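Local coordinates for protein suppressor of fused homolog (Drosophila melanogaster, PDB 6LPH) that probably binds and sequesters DNA-binding transcription factors, and is represented here by its N-terminal part in a complex with Fu, at residues 71-76 with 176-181; 106-111 with 127-132. One frame throughout, in Å; residues are numbered along the deposited sequence.

Contact 1: residues 71-76 with 176-181; sequences HWHYIS and AQDPQL
CG of His73 stands anti to the backbone N (chi1 -174°), and CG of Asp178 does the same, which lets imidazole and carboxylate approach from opposite directions, one from strand 71-77, the other from the break within strand 172-186. His73 NE2 donates to the syn lone pair of Asp178 OD1 at 2.9 Å. The bond is bent, with an N-H...O angle of 150°, and the oxygen lies somewhat off the ring plane. Asp178 OD2 meanwhile folds its own loop: it accepts from Gln180 N at 3.0 Å, closing an Asx turn, and from Leu181 N at 2.8 Å, the latter arriving from above the carboxylate plane. Thr105 OG1 also bonds to OD1, while Arg107 forms a salt bridge with OD2 and bonds to Gln180 OE1. The Gln180 side chain slides past that of His73 in the opposite direction, with Gln180 OE1 3.4 Å from His73 CE1.

Apolar groups close in around the polar pair. Ile75 CD1 sits over the centre of one face of the His73 ring, and Leu181 CD1 meets Ile75 CG1 at 3.8 Å. This is a worked example of a buried carboxylate with five polar partners on its two oxygens, which probably favours the ionised form; a hydrogen bond between His73 ND1 and Tyr29 OH, added to that at NE2, probably fixes the rotation of the imidazole.

Contact 2: residues 106-111 with 127-132; sequences FRLAKT and RPPTWP
Leu108 and Phe106, two residues apart on strand 97-109 and pointing the same way, press against Trp131 and Pro132 at the start of helix 131-146, with Pro129 of the preceding loop completing the apolar surface. The tight part centres on one methyl. Leu108 CD2 lies 3.6 Å from Trp131 CZ2, 3.9 Å from Pro132 CG and 4.0 Å from Pro129 CG, held in a pocket of two prolines and an indole. Phe106 reaches the indole from another direction: its side chain runs across that of Trp131 at about a right angle, bringing Phe106 CE2 to 3.8 Å from Trp131 CH2. The ring planes are inclined at 67°. Phe106 CD2 also touches Pro132 CB at 3.7 Å.

Trp131 adopts chi1 71°, with CG between its backbone N and carbonyl carbon, and this folds the indole back over the next residue, Pro132, whose CG lies 3.5 Å above the Trp131 ring plane, over its centre. Replacing the indole with the lone methyl of an alanine is likely to leave a gap facing Leu108 CD2 and Phe106 CE2, and to uncover Pro132 CG.

The other side is looser. Thr130 and Trp131 are partly exposed and Arg127 is exposed; all three meet the bound peptide, Thr130 OG1 through a hydrogen bond to a polar side chain. The pattern illustrates how an apolar seam can carry a binding surface: hydrophobic packing, without polar bonds between the two segments, seats the helix start on the sheet, while the outward side meets the peptide through both apolar packing and the Thr130 hydrogen bond.

In the fold
Followed from the N terminus, the chain lays down strand 71-77 and then its antiparallel neighbour 97-109. It next passes through helix 112-120 and returns at 127-132, where contact 2 closes a short loop of 15 residues as helix 131-146 begins. Contact 1 closes much later, when 176-181 comes back to 71-76 across 99 residues, so contact 2 is nested inside it. The centres lie about 12 Å apart, on opposite faces of the shared sheet. The two strands join them: Tyr74 OH reaches Pro129 O on the helix side, and Arg107, of contact 2's strand, points to the side of contact 1. Together they tie helix 131-146 and the interrupted strand 172-186 to one pair of strands.

Contact 1: residues 71-76 with 176-181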
ATOM      1  N   HIS A  71       9.044  -9.270   3.193  1.00 13.05           N
ATOM      2  CA  HIS A  71       7.712  -8.865   2.790  1.00 12.11           C
ATOM      3  C   HIS A  71       7.692  -8.314   1.389  1.00 11.70           C
ATOM      4  O   HIS A  71       8.748  -8.094   0.762  1.00 12.56           O
ATOM      5  CB  HIS A  71       7.132  -7.878   3.801  1.00 12.31           C
ATOM      6  CG  HIS A  71       7.852  -6.533   3.863  1.00 11.83           C
ATOM      7  ND1 HIS A  71       8.919  -6.301   4.681  1.00 12.22           N
ATOM      8  CD2 HIS A  71       7.568  -5.325   3.246  1.00 11.12           C
ATOM      9  CE1 HIS A  71       9.311  -5.019   4.557  1.00 10.53           C
ATOM     10  NE2 HIS A  71       8.497  -4.424   3.662  1.00 10.52           N
ATOM     11  N   TRP A  72       6.471  -8.112   0.894  1.00 10.70           N
ATOM     12  CA  TRP A  72       6.220  -7.474  -0.379  1.00 10.47           C
ATOM     13  C   TRP A  72       5.870  -6.022  -0.145  1.00 10.13           C
ATOM     14  O   TRP A  72       5.066  -5.728   0.743  1.00 11.48           O
ATOM     15  CB  TRP A  72       5.034  -8.160  -1.010  1.00 11.62           C
ATOM     16  CG  TRP A  72       5.198  -9.652  -1.206  1.00 13.38           C
ATOM     17  CD1 TRP A  72       4.465 -10.684  -0.612  1.00 15.85           C
ATOM     18  CD2 TRP A  72       6.134 -10.315  -2.093  1.00 15.32           C
ATOM     19  NE1 TRP A  72       4.879 -11.925  -1.083  1.00 19.69           N
ATOM     20  CE2 TRP A  72       5.880 -11.770  -1.964  1.00 18.83           C
ATOM     21  CE3 TRP A  72       7.121  -9.885  -2.951  1.00 17.23           C
ATOM     22  CZ2 TRP A  72       6.612 -12.701  -2.668  1.00 23.02           C
ATOM     23  CZ3 TRP A  72       7.859 -10.856  -3.656  1.00 19.76           C
ATOM     24  CH2 TRP A  72       7.597 -12.211  -3.524  1.00 22.30           C
ATOM     25  N   HIS A  73       6.451  -5.097  -0.917  1.00 10.14           N
ATOM     26  CA  HIS A  73       6.233  -3.632  -0.708  1.00 10.35           C
ATOM     27  C   HIS A  73       5.568  -3.066  -1.964  1.00 10.27           C
ATOM     28  O   HIS A  73       6.114  -3.200  -3.087  1.00 11.42           O
ATOM     29  CB  HIS A  73       7.570  -2.980  -0.447  1.00  9.96           C
ATOM     30  CG  HIS A  73       7.519  -1.512  -0.069  1.00 10.08           C
ATOM     31  ND1 HIS A  73       8.620  -0.723  -0.152  1.00 11.27           N
ATOM     32  CD2 HIS A  73       6.492  -0.699   0.414  1.00 11.32           C
ATOM     33  CE1 HIS A  73       8.329   0.534   0.261  1.00 11.03           C
ATOM     34  NE2 HIS A  73       7.037   0.559   0.631  1.00 11.93           N
ATOM     35  N   TYR A  74       4.369  -2.511  -1.795  1.00  9.82           N
ATOM     36  CA  TYR A  74       3.587  -1.979  -2.911  1.00  9.12           C
ATOM     37  C   TYR A  74       3.599  -0.456  -2.881  1.00  9.69           C
ATOM     38  O   TYR A  74       3.451   0.116  -1.806  1.00 10.51           O
ATOM     39  CB  TYR A  74       2.138  -2.425  -2.763  1.00  8.72           C
ATOM     40  CG  TYR A  74       2.044  -3.945  -2.808  1.00  9.09           C
ATOM     41  CD1 TYR A  74       2.287  -4.712  -1.671  1.00  9.35           C
ATOM     42  CD2 TYR A  74       1.782  -4.595  -4.006  1.00  9.47           C
ATOM     43  CE1 TYR A  74       2.182  -6.140  -1.719  1.00 11.07           C
ATOM     44  CE2 TYR A  74       1.659  -6.021  -4.062  1.00 11.60           C
ATOM     45  CZ  TYR A  74       1.898  -6.767  -2.903  1.00 11.31           C
ATOM     46  OH  TYR A  74       1.839  -8.148  -2.928  1.00 14.01           O
ATOM     47  N   ILE A  75       3.770   0.185  -4.045  1.00  9.22           N
ATOM     48  CA  ILE A  75       3.768   1.697  -4.120  1.00  9.11           C
ATOM     49  C   ILE A  75       2.890   2.161  -5.281  1.00  9.56           C
ATOM     50  O   ILE A  75       3.076   1.697  -6.410  1.00  9.67           O
ATOM     51  CB  ILE A  75       5.180   2.309  -4.223  1.00 10.08           C
ATOM     52  CG1 ILE A  75       6.078   1.810  -3.091  1.00 10.22           C
ATOM     53  CG2 ILE A  75       5.104   3.868  -4.175  1.00  9.97           C
ATOM     54  CD1 ILE A  75       6.973   0.670  -3.498  1.00 11.07           C
ATOM     55  N   SER A  76       1.913   3.045  -5.004  1.00 10.33           N
ATOM     56  CA  SER A  76       0.967   3.511  -6.038  1.00 10.40           C
ATOM     57  C   SER A  76       1.488   4.726  -6.777  1.00 10.85           C
ATOM     58  O   SER A  76       2.320   5.494  -6.246  1.00 10.89           O
ATOM     59  CB  SER A  76      -0.392   3.903  -5.407  1.00 11.41           C
ATOM     60  OG  SER A  76      -0.314   5.189  -4.743  1.00 13.07           O
ATOM     61  N   ALA A 176       0.144   5.173   8.299  1.00 14.73           N
ATOM     62  CA  ALA A 176       1.434   5.524   8.891  1.00 14.06           C
ATOM     63  C   ALA A 176       2.317   6.147   7.829  1.00 14.03           C
ATOM     64  O   ALA A 176       2.023   6.036   6.627  1.00 13.06           O
ATOM     65  CB  ALA A 176       2.107   4.274   9.484  1.00 15.63           C
ATOM     66  N   GLN A 177       3.381   6.829   8.263  1.00 16.09           N
ATOM     67  CA  GLN A 177       4.360   7.315   7.313  1.00 15.86           C
ATOM     68  C   GLN A 177       5.197   6.104   6.902  1.00 14.05           C
ATOM     69  O   GLN A 177       5.630   5.348   7.757  1.00 15.22           O
ATOM     70  CB  GLN A 177       5.263   8.378   7.924  1.00 17.08           C
ATOM     71  CG  GLN A 177       6.225   8.910   6.865  1.00 19.81           C
ATOM     72  CD  GLN A 177       7.136   9.967   7.409  1.00 25.98           C
ATOM     73  OE1 GLN A 177       7.328  10.089   8.618  1.00 38.05           O
ATOM     74  NE2 GLN A 177       7.703  10.739   6.525  1.00 32.34           N
ATOM     75  N   ASP A 178       5.387   5.908   5.604  1.00 13.18           N
ATOM     76  CA  ASP A 178       6.291   4.863   5.113  1.00 13.46           C
ATOM     77  C   ASP A 178       7.722   5.086   5.656  1.00 14.30           C
ATOM     78  O   ASP A 178       8.331   6.105   5.371  1.00 14.87           O
ATOM     79  CB  ASP A 178       6.267   4.796   3.562  1.00 13.02           C
ATOM     80  CG  ASP A 178       7.025   3.593   3.025  1.00 13.84           C
ATOM     81  OD1 ASP A 178       6.369   2.748   2.382  1.00 13.83           O
ATOM     82  OD2 ASP A 178       8.260   3.477   3.262  1.00 14.51           O
ATOM     83  N   PRO A 179       8.252   4.125   6.437  1.00 14.97           N
ATOM     84  CA  PRO A 179       9.536   4.296   7.125  1.00 16.90           C
ATOM     85  C   PRO A 179      10.734   4.454   6.166  1.00 16.61           C
ATOM     86  O   PRO A 179      11.706   5.128   6.504  1.00 19.22           O
ATOM     87  CB  PRO A 179       9.669   2.997   7.953  1.00 17.81           C
ATOM     88  CG  PRO A 179       8.843   1.992   7.217  1.00 17.79           C
ATOM     89  CD  PRO A 179       7.700   2.762   6.606  1.00 15.31           C
ATOM     90  N   GLN A 180      10.664   3.825   4.997  1.00 16.57           N
ATOM     91  CA  GLN A 180      11.727   3.902   3.979  1.00 17.15           C
ATOM     92  C   GLN A 180      11.557   5.124   3.104  1.00 16.66           C
ATOM     93  O   GLN A 180      12.530   5.824   2.780  1.00 18.59           O
ATOM     94  CB  GLN A 180      11.584   2.722   3.023  1.00 18.07           C
ATOM     95  CG  GLN A 180      12.678   1.745   3.109  1.00 19.80           C
ATOM     96  CD  GLN A 180      12.410   0.545   2.254  1.00 17.67           C
ATOM     97  OE1 GLN A 180      11.247   0.211   1.955  1.00 16.87           O
ATOM     98  NE2 GLN A 180      13.484  -0.123   1.844  1.00 19.32           N
ATOM     99  N   LEU A 181      10.322   5.351   2.671  1.00 15.32           N
ATOM    100  CA  LEU A 181      10.099   6.340   1.605  1.00 17.19           C
ATOM    101  C   LEU A 181       9.919   7.747   2.135  1.00 16.63           C
ATOM    102  O   LEU A 181      10.285   8.700   1.459  1.00 17.38           O
ATOM    103  CB  LEU A 181       8.932   5.956   0.703  1.00 15.84           C
ATOM    104  CG  LEU A 181       9.054   4.571   0.054  1.00 16.24           C
ATOM    105  CD1 LEU A 181       7.904   4.341  -0.905  1.00 15.52           C
ATOM    106  CD2 LEU A 181      10.398   4.422  -0.639  1.00 17.68           C
TER

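Contact 2: residues 106-111 with 127-132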
ATOM      1  N   PHE A 106       2.073  -0.184   0.899  1.00 10.40           N
ATOM      2  CA  PHE A 106       1.546  -1.285   1.709  1.00 11.24           C
ATOM      3  C   PHE A 106       2.671  -2.311   1.859  1.00 10.42           C
ATOM      4  O   PHE A 106       3.448  -2.523   0.920  1.00 10.33           O
ATOM      5  CB  PHE A 106       0.318  -1.859   1.016  1.00 11.01           C
ATOM      6  CG  PHE A 106      -0.339  -3.039   1.734  1.00 10.35           C
ATOM      7  CD1 PHE A 106      -0.828  -2.911   3.049  1.00 10.86           C
ATOM      8  CD2 PHE A 106      -0.532  -4.242   1.067  1.00 10.58           C
ATOM      9  CE1 PHE A 106      -1.476  -3.958   3.697  1.00 11.52           C
ATOM     10  CE2 PHE A 106      -1.212  -5.318   1.706  1.00 11.51           C
ATOM     11  CZ  PHE A 106      -1.661  -5.176   3.025  1.00 10.98           C
ATOM     12  N   ARG A 107       2.820  -2.853   3.065  1.00 10.61           N
ATOM     13  CA  ARG A 107       3.840  -3.889   3.315  1.00 10.63           C
ATOM     14  C   ARG A 107       3.152  -5.176   3.713  1.00 11.11           C
ATOM     15  O   ARG A 107       2.421  -5.243   4.723  1.00 12.31           O
ATOM     16  CB  ARG A 107       4.837  -3.459   4.366  1.00 10.56           C
ATOM     17  CG  ARG A 107       5.658  -2.223   3.900  1.00 11.12           C
ATOM     18  CD  ARG A 107       6.672  -1.802   4.936  1.00 10.74           C
ATOM     19  NE  ARG A 107       7.332  -0.549   4.541  1.00 11.22           N
ATOM     20  CZ  ARG A 107       8.389  -0.480   3.723  1.00 12.03           C
ATOM     21  NH1 ARG A 107       8.951  -1.615   3.236  1.00 11.10           N
ATOM     22  NH2 ARG A 107       8.934   0.709   3.426  1.00 11.85           N
ATOM     23  N   LEU A 108       3.383  -6.201   2.926  1.00 11.16           N
ATOM     24  CA  LEU A 108       2.632  -7.452   3.128  1.00 11.28           C
ATOM     25  C   LEU A 108       3.550  -8.644   3.468  1.00 11.96           C
ATOM     26  O   LEU A 108       4.397  -9.037   2.663  1.00 11.36           O
ATOM     27  CB  LEU A 108       1.775  -7.725   1.903  1.00 11.32           C
ATOM     28  CG  LEU A 108       1.097  -9.120   1.870  1.00 13.61           C
ATOM     29  CD1 LEU A 108       0.072  -9.254   2.985  1.00 12.98           C
ATOM     30  CD2 LEU A 108       0.454  -9.351   0.497  1.00 13.33           C
ATOM     31  N   ALA A 109       3.369  -9.215   4.663  1.00 12.92           N
ATOM     32  CA  ALA A 109       4.216 -10.309   5.143  1.00 14.53           C
ATOM     33  C   ALA A 109       4.078 -11.523   4.233  1.00 16.91           C
ATOM     34  O   ALA A 109       2.978 -11.861   3.782  1.00 16.82           O
ATOM     35  CB  ALA A 109       3.867 -10.678   6.594  1.00 14.61           C
ATOM     36  N   LYS A 110       5.212 -12.143   3.920  1.00 19.07           N
ATOM     37  CA  LYS A 110       5.205 -13.361   3.143  1.00 21.34           C
ATOM     38  C   LYS A 110       4.622 -14.420   4.032  1.00 25.79           C
ATOM     39  O   LYS A 110       4.882 -14.440   5.236  1.00 29.13           O
ATOM     40  CB  LYS A 110       6.622 -13.751   2.685  1.00 21.60           C
ATOM     41  CG  LYS A 110       7.245 -12.714   1.747  1.00 19.25           C
ATOM     42  CD  LYS A 110       8.435 -13.285   1.013  1.00 24.46           C
ATOM     43  CE  LYS A 110       9.167 -12.165   0.291  1.00 26.04           C
ATOM     44  NZ  LYS A 110      10.435 -12.645  -0.331  1.00 32.17           N
ATOM     45  N   THR A 111       3.823 -15.290   3.441  1.00 24.64           N
ATOM     46  CA  THR A 111       3.195 -16.378   4.174  1.00 31.11           C
ATOM     47  C   THR A 111       4.217 -17.496   4.445  1.00 36.60           C
ATOM     48  O   THR A 111       5.307 -17.495   3.865  1.00 32.90           O
ATOM     49  CB  THR A 111       2.032 -16.944   3.354  1.00 34.39           C
ATOM     50  OG1 THR A 111       2.528 -17.376   2.080  1.00 36.84           O
ATOM     51  CG2 THR A 111       0.950 -15.885   3.148  1.00 30.39           C
ATOM     52  N   ARG A 127       6.546 -14.692  -7.638  1.00 22.87           N
ATOM     53  CA  ARG A 127       5.764 -13.497  -7.994  1.00 23.90           C
ATOM     54  C   ARG A 127       5.065 -12.921  -6.737  1.00 21.85           C
ATOM     55  O   ARG A 127       4.528 -13.672  -5.951  1.00 23.45           O
ATOM     56  CB  ARG A 127       4.749 -13.905  -9.067  1.00 28.68           C
ATOM     57  CG  ARG A 127       4.014 -12.773  -9.777  1.00 34.68           C
ATOM     58  CD  ARG A 127       3.968 -13.088 -11.265  1.00 48.31           C
ATOM     59  NE  ARG A 127       5.314 -13.467 -11.700  1.00 46.79           N
ATOM     60  CZ  ARG A 127       5.612 -14.057 -12.846  1.00 64.72           C
ATOM     61  NH1 ARG A 127       4.657 -14.361 -13.722  1.00 87.19           N
ATOM     62  NH2 ARG A 127       6.880 -14.348 -13.110  1.00 81.48           N
ATOM     63  N   PRO A 128       5.089 -11.593  -6.529  1.00 17.77           N
ATOM     64  CA  PRO A 128       4.327 -11.036  -5.405  1.00 17.67           C
ATOM     65  C   PRO A 128       2.832 -11.241  -5.641  1.00 17.88           C
ATOM     66  O   PRO A 128       2.407 -11.261  -6.803  1.00 19.18           O
ATOM     67  CB  PRO A 128       4.607  -9.524  -5.484  1.00 18.35           C
ATOM     68  CG  PRO A 128       5.812  -9.385  -6.381  1.00 20.89           C
ATOM     69  CD  PRO A 128       5.760 -10.546  -7.321  1.00 21.90           C
ATOM     70  N   PRO A 129       2.033 -11.375  -4.565  1.00 15.20           N
ATOM     71  CA  PRO A 129       0.576 -11.356  -4.739  1.00 15.49           C
ATOM     72  C   PRO A 129       0.142 -10.034  -5.351  1.00 15.19           C
ATOM     73  O   PRO A 129       0.781  -8.992  -5.104  1.00 14.76           O
ATOM     74  CB  PRO A 129       0.044 -11.464  -3.314  1.00 16.12           C
ATOM     75  CG  PRO A 129       1.170 -11.932  -2.475  1.00 16.48           C
ATOM     76  CD  PRO A 129       2.416 -11.439  -3.144  1.00 14.81           C
ATOM     77  N   THR A 130      -0.897 -10.067  -6.182  1.00 14.67           N
ATOM     78  CA  THR A 130      -1.328  -8.858  -6.867  1.00 13.33           C
ATOM     79  C   THR A 130      -2.616  -8.332  -6.273  1.00 14.12           C
ATOM     80  O   THR A 130      -3.043  -7.230  -6.586  1.00 15.13           O
ATOM     81  CB  THR A 130      -1.492  -9.053  -8.396  1.00 14.43           C
ATOM     82  OG1 THR A 130      -2.362 -10.171  -8.646  1.00 16.22           O
ATOM     83  CG2 THR A 130      -0.146  -9.308  -9.089  1.00 14.92           C
ATOM     84  N   TRP A 131      -3.230  -9.095  -5.381  1.00 14.73           N
ATOM     85  CA  TRP A 131      -4.459  -8.608  -4.733  1.00 15.48           C
ATOM     86  C   TRP A 131      -4.332  -7.237  -4.059  1.00 15.08           C
ATOM     87  O   TRP A 131      -5.311  -6.491  -4.049  1.00 15.96           O
ATOM     88  CB  TRP A 131      -5.123  -9.682  -3.841  1.00 14.37           C
ATOM     89  CG  TRP A 131      -4.351  -9.976  -2.563  1.00 14.55           C
ATOM     90  CD1 TRP A 131      -3.522 -11.060  -2.302  1.00 14.09           C
ATOM     91  CD2 TRP A 131      -4.308  -9.153  -1.332  1.00 14.59           C
ATOM     92  NE1 TRP A 131      -2.994 -10.975  -1.037  1.00 14.86           N
ATOM     93  CE2 TRP A 131      -3.420  -9.854  -0.402  1.00 14.50           C
ATOM     94  CE3 TRP A 131      -4.891  -7.944  -0.932  1.00 14.70           C
ATOM     95  CZ2 TRP A 131      -3.159  -9.369   0.882  1.00 14.56           C
ATOM     96  CZ3 TRP A 131      -4.619  -7.464   0.363  1.00 14.40           C
ATOM     97  CH2 TRP A 131      -3.758  -8.144   1.235  1.00 14.63           C
ATOM     98  N   PRO A 132      -3.140  -6.866  -3.517  1.00 14.07           N
ATOM     99  CA  PRO A 132      -3.062  -5.530  -2.897  1.00 14.26           C
ATOM    100  C   PRO A 132      -3.262  -4.373  -3.879  1.00 16.08           C
ATOM    101  O   PRO A 132      -3.631  -3.275  -3.459  1.00 16.81           O
ATOM    102  CB  PRO A 132      -1.655  -5.527  -2.254  1.00 12.38           C
ATOM    103  CG  PRO A 132      -1.468  -7.009  -1.913  1.00 13.76           C
ATOM    104  CD  PRO A 132      -1.922  -7.635  -3.202  1.00 13.84           C
TER